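Local coordinates for protein rRNA adenine N-6-methyltransferase (Saccharopolyspora erythraea, PDB 6NVM) that dimethylates a single adenine of 23S rRNA with S-adenosyl-L-methionine as methyl donor, lowering ribosomal affinity for macrolide, lincosamide and streptogramin B antibiotics, at residues P157-L168 with K210-R220; L168-D177 with E193-D201. All blocks are in the same frame, centred on the assembly; numbering follows the deposited sequence. Where two conformers were deposited one is given.

Interaction 1 of 2, residues P157-L168 with K210-R220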
loop_
_atom_site.group_PDB
_atom_site.type_symbol
_atom_site.label_atom_id
_atom_site.label_comp_id
_atom_site.label_asym_id
_atom_site.label_seq_id
_atom_site.Cartn_x
_atom_site.Cartn_y
_atom_site.Cartn_z
ATOM N N PRO A 157 2.716 3.277 -12.709
ATOM C CA PRO A 157 3.963 2.555 -13.004
ATOM C C PRO A 157 5.229 3.253 -12.529
ATOM O O PRO A 157 6.251 2.573 -12.376
ATOM C CB PRO A 157 3.943 2.420 -14.534
ATOM C CG PRO A 157 3.050 3.504 -15.006
ATOM C CD PRO A 157 2.007 3.677 -13.939
ATOM N N THR A 158 5.210 4.566 -12.298
ATOM C CA THR A 158 6.409 5.290 -11.881
ATOM C C THR A 158 6.455 5.581 -10.387
ATOM O O THR A 158 7.394 6.243 -9.931
ATOM C CB THR A 158 6.536 6.621 -12.633
ATOM O OG1 THR A 158 5.520 7.519 -12.182
ATOM C CG2 THR A 158 6.425 6.434 -14.151
ATOM N N ILE A 159 5.476 5.123 -9.610
ATOM C CA ILE A 159 5.481 5.428 -8.186
ATOM C C ILE A 159 6.694 4.777 -7.537
ATOM O O ILE A 159 7.131 3.687 -7.935
ATOM C CB ILE A 159 4.174 4.967 -7.519
ATOM C CG1 ILE A 159 4.032 5.589 -6.131
ATOM C CG2 ILE A 159 4.115 3.442 -7.401
ATOM C CD1 ILE A 159 2.636 5.467 -5.541
ATOM N N GLU A 160 7.262 5.463 -6.543
ATOM C CA GLU A 160 8.312 4.895 -5.704
ATOM C C GLU A 160 7.746 4.390 -4.388
ATOM O O GLU A 160 7.866 3.202 -4.074
ATOM C CB GLU A 160 9.417 5.925 -5.428
ATOM C CG GLU A 160 10.293 6.216 -6.611
ATOM C CD GLU A 160 11.604 6.881 -6.220
ATOM O OE1 GLU A 160 11.776 7.225 -5.030
ATOM O OE2 GLU A 160 12.464 7.050 -7.104
ATOM N N THR A 161 7.138 5.281 -3.604
ATOM C CA THR A 161 6.551 4.923 -2.325
ATOM C C THR A 161 5.172 5.544 -2.198
ATOM O O THR A 161 4.874 6.581 -2.801
ATOM C CB THR A 161 7.407 5.394 -1.144
ATOM O OG1 THR A 161 7.388 6.826 -1.092
ATOM C CG2 THR A 161 8.824 4.896 -1.289
ATOM N N ALA A 162 4.332 4.887 -1.402
ATOM C CA ALA A 162 3.024 5.404 -1.035
ATOM C C ALA A 162 2.908 5.275 0.473
ATOM O O ALA A 162 3.008 4.169 1.012
ATOM C CB ALA A 162 1.893 4.649 -1.735
ATOM N N THR A 163 2.728 6.403 1.149
ATOM C CA THR A 163 2.627 6.455 2.599
ATOM C C THR A 163 1.211 6.897 2.935
ATOM O O THR A 163 0.772 7.962 2.488
ATOM C CB THR A 163 3.663 7.417 3.180
ATOM O OG1 THR A 163 4.973 6.982 2.794
ATOM C CG2 THR A 163 3.586 7.460 4.699
ATOM N N MET A 164 0.507 6.090 3.723
ATOM C CA MET A 164 -0.918 6.289 3.931
ATOM C C MET A 164 -1.266 6.134 5.400
ATOM O O MET A 164 -0.753 5.240 6.080
ATOM C CB MET A 164 -1.739 5.290 3.108
ATOM C CG MET A 164 -1.699 5.552 1.622
ATOM S SD MET A 164 -2.350 4.166 0.672
ATOM C CE MET A 164 -1.010 2.989 0.824
ATOM N N VAL A 165 -2.145 7.013 5.875
ATOM C CA VAL A 165 -2.796 6.867 7.168
ATOM C C VAL A 165 -4.151 6.230 6.894
ATOM O O VAL A 165 -4.974 6.802 6.167
ATOM C CB VAL A 165 -2.952 8.217 7.882
ATOM C CG1 VAL A 165 -3.664 8.035 9.219
ATOM C CG2 VAL A 165 -1.603 8.870 8.072
ATOM N N THR A 166 -4.373 5.041 7.448
ATOM C CA THR A 166 -5.603 4.284 7.245
ATOM C C THR A 166 -6.146 3.839 8.596
ATOM O O THR A 166 -5.521 4.038 9.638
ATOM C CB THR A 166 -5.367 3.060 6.348
ATOM O OG1 THR A 166 -4.599 2.078 7.061
ATOM C CG2 THR A 166 -4.624 3.453 5.079
ATOM N N GLN A 167 -7.317 3.213 8.579
ATOM C CA GLN A 167 -7.780 2.530 9.777
ATOM C C GLN A 167 -6.782 1.444 10.158
ATOM O O GLN A 167 -6.098 0.870 9.305
ATOM C CB GLN A 167 -9.169 1.926 9.561
ATOM C CG GLN A 167 -10.281 2.958 9.510
ATOM C CD GLN A 167 -11.663 2.334 9.559
ATOM O OE1 GLN A 167 -11.815 1.119 9.424
ATOM N NE2 GLN A 167 -12.678 3.165 9.759
ATOM N N LEU A 168 -6.696 1.172 11.460
ATOM C CA LEU A 168 -5.699 0.232 11.967
ATOM C C LEU A 168 -5.882 -1.160 11.371
ATOM O O LEU A 168 -4.914 -1.790 10.925
ATOM C CB LEU A 168 -5.771 0.175 13.494
ATOM C CG LEU A 168 -4.847 -0.829 14.188
ATOM C CD1 LEU A 168 -3.384 -0.550 13.869
ATOM C CD2 LEU A 168 -5.089 -0.815 15.696
ATOM N N LYS A 210 -13.871 6.684 16.001
ATOM C CA LYS A 210 -14.243 5.561 16.853
ATOM C C LYS A 210 -13.155 4.500 16.943
ATOM O O LYS A 210 -13.002 3.871 17.997
ATOM C CB LYS A 210 -15.537 4.913 16.345
ATOM C CG LYS A 210 -15.447 4.324 14.939
ATOM C CD LYS A 210 -16.735 3.605 14.553
ATOM C CE LYS A 210 -16.713 3.141 13.104
ATOM N NZ LYS A 210 -15.636 2.147 12.839
ATOM N N VAL A 211 -12.398 4.284 15.868
ATOM C CA VAL A 211 -11.342 3.284 15.849
ATOM C C VAL A 211 -10.008 3.977 15.613
ATOM O O VAL A 211 -9.939 5.138 15.202
ATOM C CB VAL A 211 -11.579 2.194 14.783
ATOM C CG1 VAL A 211 -12.709 1.271 15.212
ATOM C CG2 VAL A 211 -11.868 2.825 13.424
ATOM N N ASP A 212 -8.938 3.237 15.885
ATOM C CA ASP A 212 -7.591 3.748 15.725
ATOM C C ASP A 212 -7.146 3.640 14.271
ATOM O O ASP A 212 -7.748 2.936 13.456
ATOM C CB ASP A 212 -6.626 2.984 16.626
ATOM C CG ASP A 212 -6.969 3.132 18.092
ATOM O OD1 ASP A 212 -7.250 4.270 18.524
ATOM O OD2 ASP A 212 -6.970 2.107 18.804
ATOM N N SER A 213 -6.076 4.354 13.954
ATOM C CA SER A 213 -5.533 4.387 12.606
ATOM C C SER A 213 -4.117 3.813 12.619
ATOM O O SER A 213 -3.627 3.322 13.639
ATOM C CB SER A 213 -5.557 5.816 12.057
ATOM O OG SER A 213 -6.882 6.301 11.933
ATOM N N ALA A 214 -3.453 3.900 11.471
ATOM C CA ALA A 214 -2.096 3.395 11.344
ATOM C C ALA A 214 -1.449 4.070 10.148
ATOM O O ALA A 214 -2.132 4.545 9.237
ATOM C CB ALA A 214 -2.079 1.870 11.185
ATOM N N ILE A 215 -0.123 4.120 10.170
ATOM C CA ILE A 215 0.665 4.490 9.003
ATOM C C ILE A 215 1.155 3.207 8.358
ATOM O O ILE A 215 1.759 2.358 9.027
ATOM C CB ILE A 215 1.849 5.398 9.375
ATOM C CG1 ILE A 215 1.358 6.657 10.089
ATOM C CG2 ILE A 215 2.634 5.771 8.120
ATOM C CD1 ILE A 215 2.461 7.440 10.757
ATOM N N MET A 216 0.894 3.062 7.065
ATOM C CA MET A 216 1.419 1.958 6.280
ATOM C C MET A 216 2.074 2.526 5.030
ATOM O O MET A 216 1.747 3.628 4.580
ATOM C CB MET A 216 0.319 0.950 5.901
ATOM C CG MET A 216 -0.783 1.511 5.017
ATOM S SD MET A 216 -1.980 0.253 4.500
ATOM C CE MET A 216 -0.951 -0.807 3.494
ATOM N N ARG A 217 3.004 1.760 4.468
ATOM C CA ARG A 217 3.774 2.205 3.317
ATOM C C ARG A 217 3.894 1.084 2.298
ATOM O O ARG A 217 4.131 -0.070 2.657
ATOM C CB ARG A 217 5.171 2.677 3.749
ATOM C CG ARG A 217 6.080 3.121 2.608
ATOM C CD ARG A 217 7.373 3.733 3.152
ATOM N NE ARG A 217 8.049 2.818 4.070
ATOM C CZ ARG A 217 9.053 3.158 4.870
ATOM N NH1 ARG A 217 9.514 4.400 4.878
ATOM N NH2 ARG A 217 9.597 2.251 5.668
ATOM N N LEU A 218 3.700 1.435 1.031
ATOM C CA LEU A 218 4.061 0.590 -0.100
ATOM C C LEU A 218 5.350 1.118 -0.714
ATOM O O LEU A 218 5.521 2.329 -0.862
ATOM C CB LEU A 218 2.967 0.582 -1.172
ATOM C CG LEU A 218 1.533 0.291 -0.751
ATOM C CD1 LEU A 218 0.631 0.256 -1.981
ATOM C CD2 LEU A 218 1.463 -1.010 0.004
ATOM N N ARG A 219 6.259 0.213 -1.066
ATOM C CA ARG A 219 7.458 0.567 -1.817
ATOM C C ARG A 219 7.478 -0.278 -3.080
ATOM O O ARG A 219 7.460 -1.510 -3.000
ATOM C CB ARG A 219 8.737 0.337 -1.004
ATOM C CG ARG A 219 8.700 0.918 0.408
ATOM C CD ARG A 219 10.030 0.740 1.143
ATOM N NE ARG A 219 11.057 1.610 0.581
ATOM C CZ ARG A 219 11.947 1.244 -0.335
ATOM N NH1 ARG A 219 11.972 0.000 -0.799
ATOM N NH2 ARG A 219 12.820 2.132 -0.790
ATOM N N ARG A 220 7.514 0.379 -4.238
ATOM C CA ARG A 220 7.688 -0.341 -5.492
ATOM C C ARG A 220 9.141 -0.786 -5.609
ATOM O O ARG A 220 10.053 0.047 -5.577
ATOM C CB ARG A 220 7.297 0.536 -6.677
ATOM C CG ARG A 220 7.157 -0.248 -7.980
ATOM C CD ARG A 220 6.683 0.630 -9.113
ATOM N NE ARG A 220 7.743 1.527 -9.561
ATOM C CZ ARG A 220 8.762 1.157 -10.329
ATOM N NH1 ARG A 220 8.874 -0.101 -10.738
ATOM N NH2 ARG A 220 9.676 2.050 -10.689
HETATM O O HOH W 1 9.677 5.138 -10.357
#
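Arg-220 grips the start of strand 159-167 through its guanidinium: NE donates to Ile-159 O over 2.8 Å, and the acceptor lies 11° out of the guanidinium plane. Pro-157 O sits over one face of the same group, 3.3 Å above the plane toward its rim, a position with too poor an angle for a bond. A water accepting from Arg-220 NH2 and donating to Thr-158 O ties the edge to the preceding loop. The bend at chi3 (73°) turns the arginine back onto these carbonyls. Beyond it a regular antiparallel ladder runs from Arg-220 N to Glu-160 O and on through reciprocal backbone bonds at Ala-162/Leu-218, Met-164/Met-216 and Thr-166/Ala-214. Strand 213-220 is the antiparallel member beside the parallel strands of the class I methyltransferase sheet, and strand 135-140 flanks 159-167 on its other edge. On one face Ala-162 CB lies 4.2 Å from Leu-218 CB, and the side chains of Thr-166 and Met-216 cross at about a right angle. The opposite face carries Thr-163 CG2 against Ile-215 CG2 at 3.9 Å, both residues touching Ile-62 of helix 56-65; Val-165 on this face neighbours Ala-140, a predicted S-adenosyl-L-methionine site. At the far end Leu-168 N, in the first turn of helix 168-175, donates to Asp-212 O, and Leu-168 CD1 packs on Ala-214 CB at 3.8 Å.

Interaction 2 of 2, residues L168-D177 with E193-D201; sequences LEFARKRTGD and EWEFVEKVD
The ring of Phe-196 and the carboxylate of Asp-177 lie almost parallel, their planes 13° apart, with Asp-177 OD2 3.9 Å above the ring centre. Helix 168-175 supplies three groups round the same ring. Leu-168 CD1 meets the edge in the ring plane, 3.9 Å from Phe-196 CZ, while Ala-171 CB and Arg-172 CG approach Phe-196 CE1 obliquely. A chi1 of -178°, which sets CG trans to N, carries the Phe-196 ring from the strand into this group of side chains. Its CB also lies 3.3 Å from Thr-175 OG1. That hydroxyl donates back to Ala-171 O within the helix over 2.6 Å, which fixes its rotation and leaves Thr-175 CG2 against the strand backbone, 3.6 Å from Glu-195 C. Just beyond, Gly-176 takes positive phi in a Schellman motif, and the chain turn there brings Asp-177 round to the phenyl face.

Trp-194 packs on the last turn of the helix, its CE3 3.3 Å from Arg-174 O. Its six-membered ring runs alongside Arg-174, Trp-194 CZ3 being 3.8 Å from Arg-174 CB, and the guanidinium and indole planes are 55° apart, so the two are not stacked. Phe-170 CZ instead lies over the guanidinium centre. Trp-194 NE1 bonds to Thr-188, and Arg-174 O to Thr-185. At the other end the extended Lys-199 chain crosses Leu-168 obliquely, Lys-199 CE 4.0 Å from Leu-168 CD2. Helix 168-175 thus packs across the strand at the edge of the sheet.

No hydrogen bond joins the two segments; van der Waals contacts hold them together. A carboxylate over the phenyl face is probably mildly unfavourable electrostatically, so its near-parallel placement looks like packing, tolerable because Asp-177 is solvent-exposed.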
loop_
_atom_site.group_PDB
_atom_site.type_symbol
_atom_site.label_atom_id
_atom_site.label_comp_id
_atom_site.label_asym_id
_atom_site.label_seq_id
_atom_site.Cartn_x
_atom_site.Cartn_y
_atom_site.Cartn_z
ATOM N N LEU A 168 -6.696 1.172 11.460
ATOM C CA LEU A 168 -5.699 0.232 11.967
ATOM C C LEU A 168 -5.882 -1.160 11.371
ATOM O O LEU A 168 -4.914 -1.790 10.925
ATOM C CB LEU A 168 -5.771 0.175 13.494
ATOM C CG LEU A 168 -4.847 -0.829 14.188
ATOM C CD1 LEU A 168 -3.384 -0.550 13.869
ATOM C CD2 LEU A 168 -5.089 -0.815 15.696
ATOM N N GLU A 169 -7.115 -1.673 11.369
ATOM C CA GLU A 169 -7.315 -3.054 10.940
ATOM C C GLU A 169 -7.009 -3.226 9.458
ATOM O O GLU A 169 -6.452 -4.254 9.047
ATOM C CB GLU A 169 -8.742 -3.505 11.259
ATOM C CG GLU A 169 -8.939 -3.903 12.717
ATOM C CD GLU A 169 -8.014 -5.034 13.143
ATOM O OE1 GLU A 169 -7.624 -5.846 12.277
ATOM O OE2 GLU A 169 -7.664 -5.103 14.340
ATOM N N PHE A 170 -7.355 -2.233 8.639
ATOM C CA PHE A 170 -7.003 -2.286 7.224
ATOM C C PHE A 170 -5.498 -2.427 7.045
ATOM O O PHE A 170 -5.025 -3.246 6.246
ATOM C CB PHE A 170 -7.514 -1.031 6.517
ATOM C CG PHE A 170 -7.181 -0.985 5.055
ATOM C CD1 PHE A 170 -5.945 -0.520 4.622
ATOM C CD2 PHE A 170 -8.101 -1.419 4.112
ATOM C CE1 PHE A 170 -5.631 -0.486 3.275
ATOM C CE2 PHE A 170 -7.800 -1.388 2.764
ATOM C CZ PHE A 170 -6.563 -0.919 2.342
ATOM N N ALA A 171 -4.725 -1.625 7.782
ATOM C CA ALA A 171 -3.274 -1.638 7.628
ATOM C C ALA A 171 -2.676 -2.954 8.106
ATOM O O ALA A 171 -1.713 -3.455 7.514
ATOM C CB ALA A 171 -2.658 -0.467 8.389
ATOM N N ARG A 172 -3.213 -3.514 9.192
ATOM C CA ARG A 172 -2.687 -4.778 9.700
ATOM C C ARG A 172 -2.896 -5.910 8.699
ATOM O O ARG A 172 -1.988 -6.715 8.463
ATOM C CB ARG A 172 -3.344 -5.119 11.037
ATOM C CG ARG A 172 -2.883 -4.256 12.206
ATOM C CD ARG A 172 -3.300 -4.880 13.527
ATOM N NE ARG A 172 -2.931 -4.064 14.678
ATOM C CZ ARG A 172 -3.218 -4.379 15.938
ATOM N NH1 ARG A 172 -3.877 -5.497 16.214
ATOM N NH2 ARG A 172 -2.843 -3.578 16.926
ATOM N N LYS A 173 -4.085 -5.991 8.102
ATOM C CA LYS A 173 -4.347 -7.058 7.143
ATOM C C LYS A 173 -3.452 -6.923 5.915
ATOM O O LYS A 173 -2.865 -7.908 5.450
ATOM C CB LYS A 173 -5.820 -7.054 6.736
ATOM C CG LYS A 173 -6.285 -8.386 6.155
ATOM C CD LYS A 173 -7.683 -8.309 5.544
ATOM C CE LYS A 173 -7.669 -7.627 4.182
ATOM N NZ LYS A 173 -8.853 -7.995 3.354
ATOM N N ARG A 174 -3.331 -5.702 5.380
ATOM C CA ARG A 174 -2.581 -5.495 4.145
ATOM C C ARG A 174 -1.078 -5.642 4.340
ATOM O O ARG A 174 -0.353 -5.802 3.354
ATOM C CB ARG A 174 -2.892 -4.109 3.566
ATOM C CG ARG A 174 -4.347 -3.905 3.145
ATOM C CD ARG A 174 -4.750 -4.835 2.002
ATOM N NE ARG A 174 -6.128 -4.606 1.559
ATOM C CZ ARG A 174 -6.483 -3.907 0.482
ATOM N NH1 ARG A 174 -5.573 -3.348 -0.305
ATOM N NH2 ARG A 174 -7.768 -3.765 0.183
ATOM N N THR A 175 -0.593 -5.591 5.577
ATOM C CA THR A 175 0.823 -5.761 5.866
ATOM C C THR A 175 1.124 -7.058 6.601
ATOM O O THR A 175 2.285 -7.299 6.946
ATOM C CB THR A 175 1.341 -4.585 6.703
ATOM O OG1 THR A 175 0.644 -4.551 7.958
ATOM C CG2 THR A 175 1.140 -3.261 5.963
ATOM N N GLY A 176 0.119 -7.892 6.856
ATOM C CA GLY A 176 0.332 -9.121 7.606
ATOM C C GLY A 176 0.868 -8.900 9.002
ATOM O O GLY A 176 1.619 -9.738 9.514
ATOM N N ASP A 177 0.483 -7.796 9.647
ATOM C CA ASP A 177 1.105 -7.412 10.909
ATOM C C ASP A 177 0.745 -8.349 12.055
ATOM O O ASP A 177 1.484 -8.395 13.045
ATOM C CB ASP A 177 0.716 -5.979 11.270
ATOM C CG ASP A 177 1.491 -5.447 12.460
ATOM O OD1 ASP A 177 2.738 -5.409 12.389
ATOM O OD2 ASP A 177 0.855 -5.057 13.461
ATOM N N GLU A 193 6.770 -4.000 -1.814
ATOM C CA GLU A 193 6.858 -4.254 -0.382
ATOM C C GLU A 193 5.692 -3.554 0.312
ATOM O O GLU A 193 5.300 -2.447 -0.071
ATOM C CB GLU A 193 8.196 -3.757 0.179
ATOM C CG GLU A 193 9.428 -4.274 -0.564
ATOM C CD GLU A 193 10.724 -3.590 -0.127
ATOM O OE1 GLU A 193 10.663 -2.592 0.615
ATOM O OE2 GLU A 193 11.809 -4.058 -0.532
ATOM N N TRP A 194 5.106 -4.226 1.301
ATOM C CA TRP A 194 4.030 -3.676 2.121
ATOM C C TRP A 194 4.535 -3.650 3.555
ATOM O O TRP A 194 4.894 -4.696 4.104
ATOM C CB TRP A 194 2.751 -4.518 2.030
ATOM C CG TRP A 194 2.134 -4.655 0.654
ATOM C CD1 TRP A 194 2.690 -5.247 -0.443
ATOM C CD2 TRP A 194 0.824 -4.229 0.256
ATOM N NE1 TRP A 194 1.813 -5.199 -1.506
ATOM C CE2 TRP A 194 0.662 -4.580 -1.100
ATOM C CE3 TRP A 194 -0.224 -3.576 0.914
ATOM C CZ2 TRP A 194 -0.505 -4.299 -1.809
ATOM C CZ3 TRP A 194 -1.379 -3.290 0.208
ATOM C CH2 TRP A 194 -1.511 -3.653 -1.141
ATOM N N GLU A 195 4.545 -2.468 4.167
ATOM C CA GLU A 195 5.188 -2.290 5.462
ATOM C C GLU A 195 4.243 -1.595 6.431
ATOM O O GLU A 195 3.626 -0.581 6.087
ATOM C CB GLU A 195 6.493 -1.497 5.301
ATOM C CG GLU A 195 7.523 -2.204 4.411
ATOM C CD GLU A 195 8.745 -1.350 4.094
ATOM O OE1 GLU A 195 8.750 -0.147 4.433
ATOM O OE2 GLU A 195 9.703 -1.888 3.496
ATOM N N PHE A 196 4.121 -2.154 7.635
ATOM C CA PHE A 196 3.369 -1.531 8.718
ATOM C C PHE A 196 4.323 -0.630 9.493
ATOM O O PHE A 196 5.351 -1.097 9.998
ATOM C CB PHE A 196 2.765 -2.594 9.635
ATOM C CG PHE A 196 1.923 -2.034 10.748
ATOM C CD1 PHE A 196 0.565 -1.844 10.574
ATOM C CD2 PHE A 196 2.490 -1.703 11.967
ATOM C CE1 PHE A 196 -0.212 -1.336 11.590
ATOM C CE2 PHE A 196 1.716 -1.190 12.987
ATOM C CZ PHE A 196 0.364 -1.008 12.799
ATOM N N VAL A 197 3.998 0.661 9.581
ATOM C CA VAL A 197 4.906 1.600 10.231
ATOM C C VAL A 197 4.540 1.741 11.706
ATOM O O VAL A 197 5.357 1.443 12.585
ATOM C CB VAL A 197 4.908 2.961 9.512
ATOM C CG1 VAL A 197 5.753 3.972 10.272
ATOM C CG2 VAL A 197 5.437 2.797 8.093
ATOM N N GLU A 198 3.325 2.195 12.001
ATOM C CA GLU A 198 2.939 2.329 13.403
ATOM C C GLU A 198 1.437 2.546 13.517
ATOM O O GLU A 198 0.785 3.048 12.597
ATOM C CB GLU A 198 3.684 3.487 14.083
ATOM C CG GLU A 198 3.245 4.869 13.606
ATOM C CD GLU A 198 3.986 6.000 14.308
ATOM O OE1 GLU A 198 5.147 5.788 14.717
ATOM O OE2 GLU A 198 3.400 7.096 14.458
ATOM N N LYS A 199 0.905 2.179 14.679
ATOM C CA LYS A 199 -0.460 2.529 15.040
ATOM C C LYS A 199 -0.557 4.016 15.363
ATOM O O LYS A 199 0.390 4.629 15.860
ATOM C CB LYS A 199 -0.909 1.703 16.249
ATOM C CG LYS A 199 -2.298 2.038 16.781
ATOM C CD LYS A 199 -2.591 1.269 18.065
ATOM C CE LYS A 199 -3.953 1.633 18.638
ATOM N NZ LYS A 199 -4.189 1.005 19.966
ATOM N N VAL A 200 -1.722 4.597 15.085
ATOM C CA VAL A 200 -1.991 6.005 15.374
ATOM C C VAL A 200 -3.275 6.064 16.191
ATOM O O VAL A 200 -4.357 5.756 15.678
ATOM C CB VAL A 200 -2.116 6.851 14.099
ATOM C CG1 VAL A 200 -2.352 8.322 14.448
ATOM C CG2 VAL A 200 -0.873 6.707 13.242
ATOM N N ASP A 201 -3.162 6.477 17.451
ATOM C CA ASP A 201 -4.307 6.456 18.353
ATOM C C ASP A 201 -5.370 7.459 17.912
ATOM O O ASP A 201 -5.060 8.554 17.430
ATOM C CB ASP A 201 -3.854 6.755 19.781
ATOM C CG ASP A 201 -4.908 6.399 20.813
ATOM O OD1 ASP A 201 -6.000 7.005 20.796
ATOM O OD2 ASP A 201 -4.645 5.496 21.635
#

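The centres of interactions 1 and 2 lie 8 Å apart, and the contacts share Leu-168, where strand 159-167 passes directly into helix 168-175. Both segments of interaction 2 fall between the outer segments of interaction 1, in the order strand 159-167, helix 168-175, edge strand 192-200, then strand 213-220. In the seven-stranded sheet, 213-220 is inserted between 159-167 and 192-200, giving the order 3-2-1-4-5-7-6 of class I methyltransferases. Ser-213 O to Val-200 N (2.7 Å) and Ile-215 N to Glu-198 O (2.8 Å), both probable hydrogen bonds, join the contacts, and Leu-218 CD2 packs on Trp-194 CE3. Together they build the antiparallel end of the catalytic domain's sheet, with helix 168-175 packed against it.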